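Local coordinates for extracellular solute-binding protein family 1 (Kribbella flavida, PDB 5IXP) that probably captures a solute outside the cell and delivers it to an ABC transporter, as its family of extracellular solute-binding proteins does, at residues Leu196-Arg199 with Thr200-Ile204. Numbering follows the deposited sequence. Where two conformers were deposited one is given.
Sequences LLKR and TWDQI
K198 and D202 form an i to i+4 salt bridge along the first turns of helix 195-209, on the side of that helix turned toward the C-terminal helix 377-392. NZ of K198 donates to OD1 of D202 at 2.9 Å, meeting the syn lone pair of that oxygen. The lysine gets there by a folded path: CG stands anti to the backbone N (chi1 -178°), and bends at chi2 and chi4 bring the chain round beside W201, where CD of K198 lies 3.9 Å from CD1 of the indole. W381 adds a cation-pi contact to K198, and the W201 ring also meets W381. Shortening K198 to an alanine would probably leave the D202 carboxylate without its charge partner and take away the methylene contact at CD1 of W201. The helix belongs to the helical part of a solute-binding protein of the periplasmic-binding-protein clan, and its i to i+4 backbone hydrogen bonds include N of D202 to O of K198 at 2.8 Å. The L196 carbonyl O takes T200 N at 2.9 Å and, in the conformer given, T200 OG1 from the opposite face. W201 also packs on A366, L367 and V370 of helix 356-371, and its NE1 is hydrogen-bonded to OG of S377.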
loop_
_atom_site.group_PDB
_atom_site.type_symbol
_atom_site.label_atom_id
_atom_site.label_comp_id
_atom_site.label_asym_id
_atom_site.label_seq_id
_atom_site.Cartn_x
_atom_site.Cartn_y
_atom_site.Cartn_z
ATOM N N LEU A 196 -21.820 5.929 -1.589
ATOM C CA LEU A 196 -20.722 5.622 -2.500
ATOM C C LEU A 196 -20.041 4.314 -2.125
ATOM O O LEU A 196 -19.586 3.571 -3.003
ATOM C CB LEU A 196 -19.706 6.759 -2.517
ATOM C CG LEU A 196 -19.540 7.379 -3.897
ATOM C CD1 LEU A 196 -18.379 8.328 -3.890
ATOM C CD2 LEU A 196 -19.353 6.308 -4.957
ATOM N N LEU A 197 -19.971 4.016 -0.831
ATOM C CA LEU A 197 -19.452 2.732 -0.382
ATOM C C LEU A 197 -20.313 1.579 -0.899
ATOM O O LEU A 197 -19.794 0.579 -1.411
ATOM C CB LEU A 197 -19.397 2.735 1.140
ATOM C CG LEU A 197 -18.557 1.725 1.893
ATOM C CD1 LEU A 197 -17.075 1.900 1.545
ATOM C CD2 LEU A 197 -18.805 1.935 3.389
ATOM N N LYS A 198 -21.637 1.703 -0.775
ATOM C CA LYS A 198 -22.524 0.668 -1.306
ATOM C C LYS A 198 -22.421 0.585 -2.827
ATOM O O LYS A 198 -22.485 -0.505 -3.402
ATOM C CB LYS A 198 -23.970 0.929 -0.870
ATOM C CG LYS A 198 -25.008 -0.138 -1.329
ATOM C CD LYS A 198 -24.549 -1.566 -0.991
ATOM C CE LYS A 198 -25.719 -2.561 -0.856
ATOM N NZ LYS A 198 -26.533 -2.749 -2.096
ATOM N N ARG A 199 -22.239 1.725 -3.500
ATOM C CA ARG A 199 -22.109 1.665 -4.952
ATOM C C ARG A 199 -20.843 0.922 -5.362
ATOM O O ARG A 199 -20.848 0.175 -6.350
ATOM C CB ARG A 199 -22.149 3.070 -5.554
ATOM C CG ARG A 199 -23.576 3.542 -5.772
ATOM C CD ARG A 199 -23.670 4.759 -6.662
ATOM N NE ARG A 199 -25.030 5.277 -6.679
ATOM C CZ ARG A 199 -25.461 6.199 -7.532
ATOM N NH1 ARG A 199 -24.633 6.697 -8.442
ATOM N NH2 ARG A 199 -26.720 6.620 -7.480
ATOM N N THR A 200 -19.750 1.130 -4.620
ATOM C CA THR A 200 -18.525 0.368 -4.839
ATOM C C THR A 200 -18.773 -1.121 -4.653
ATOM O O THR A 200 -18.385 -1.944 -5.492
ATOM C CB THR A 200 -17.445 0.855 -3.871
ATOM O OG1 THR A 200 -17.190 2.244 -4.104
ATOM C CG2 THR A 200 -16.158 0.062 -4.040
ATOM N N TRP A 201 -19.403 -1.480 -3.533
ATOM C CA TRP A 201 -19.803 -2.863 -3.286
ATOM C C TRP A 201 -20.619 -3.414 -4.453
ATOM O O TRP A 201 -20.316 -4.488 -4.991
ATOM C CB TRP A 201 -20.604 -2.917 -1.979
ATOM C CG TRP A 201 -21.253 -4.241 -1.639
ATOM C CD1 TRP A 201 -22.463 -4.709 -2.090
ATOM C CD2 TRP A 201 -20.757 -5.233 -0.729
ATOM N NE1 TRP A 201 -22.734 -5.941 -1.536
ATOM C CE2 TRP A 201 -21.707 -6.284 -0.694
ATOM C CE3 TRP A 201 -19.603 -5.338 0.058
ATOM C CZ2 TRP A 201 -21.532 -7.429 0.098
ATOM C CZ3 TRP A 201 -19.425 -6.478 0.839
ATOM C CH2 TRP A 201 -20.384 -7.509 0.851
ATOM N N ASP A 202 -21.653 -2.678 -4.872
ATOM C CA ASP A 202 -22.527 -3.179 -5.931
ATOM C C ASP A 202 -21.755 -3.435 -7.216
ATOM O O ASP A 202 -21.993 -4.437 -7.903
ATOM C CB ASP A 202 -23.671 -2.203 -6.196
ATOM C CG ASP A 202 -24.710 -2.216 -5.097
ATOM O OD1 ASP A 202 -24.739 -3.183 -4.313
ATOM O OD2 ASP A 202 -25.504 -1.267 -5.023
ATOM N N GLN A 203 -20.825 -2.540 -7.559
ATOM C CA GLN A 203 -20.101 -2.683 -8.819
ATOM C C GLN A 203 -19.169 -3.893 -8.795
ATOM O O GLN A 203 -19.042 -4.603 -9.801
ATOM C CB GLN A 203 -19.333 -1.396 -9.121
ATOM C CG GLN A 203 -18.746 -1.328 -10.511
ATOM C CD GLN A 203 -18.272 0.079 -10.867
ATOM O OE1 GLN A 203 -17.948 0.876 -9.988
ATOM N NE2 GLN A 203 -18.248 0.391 -12.162
ATOM N N ILE A 204 -18.504 -4.146 -7.663
ATOM C CA ILE A 204 -17.648 -5.323 -7.576
ATOM C C ILE A 204 -18.483 -6.593 -7.536
ATOM O O ILE A 204 -18.128 -7.600 -8.159
ATOM C CB ILE A 204 -16.721 -5.228 -6.354
ATOM C CG1 ILE A 204 -15.848 -3.996 -6.491
ATOM C CG2 ILE A 204 -15.851 -6.485 -6.228
ATOM C CD1 ILE A 204 -15.006 -3.745 -5.265
#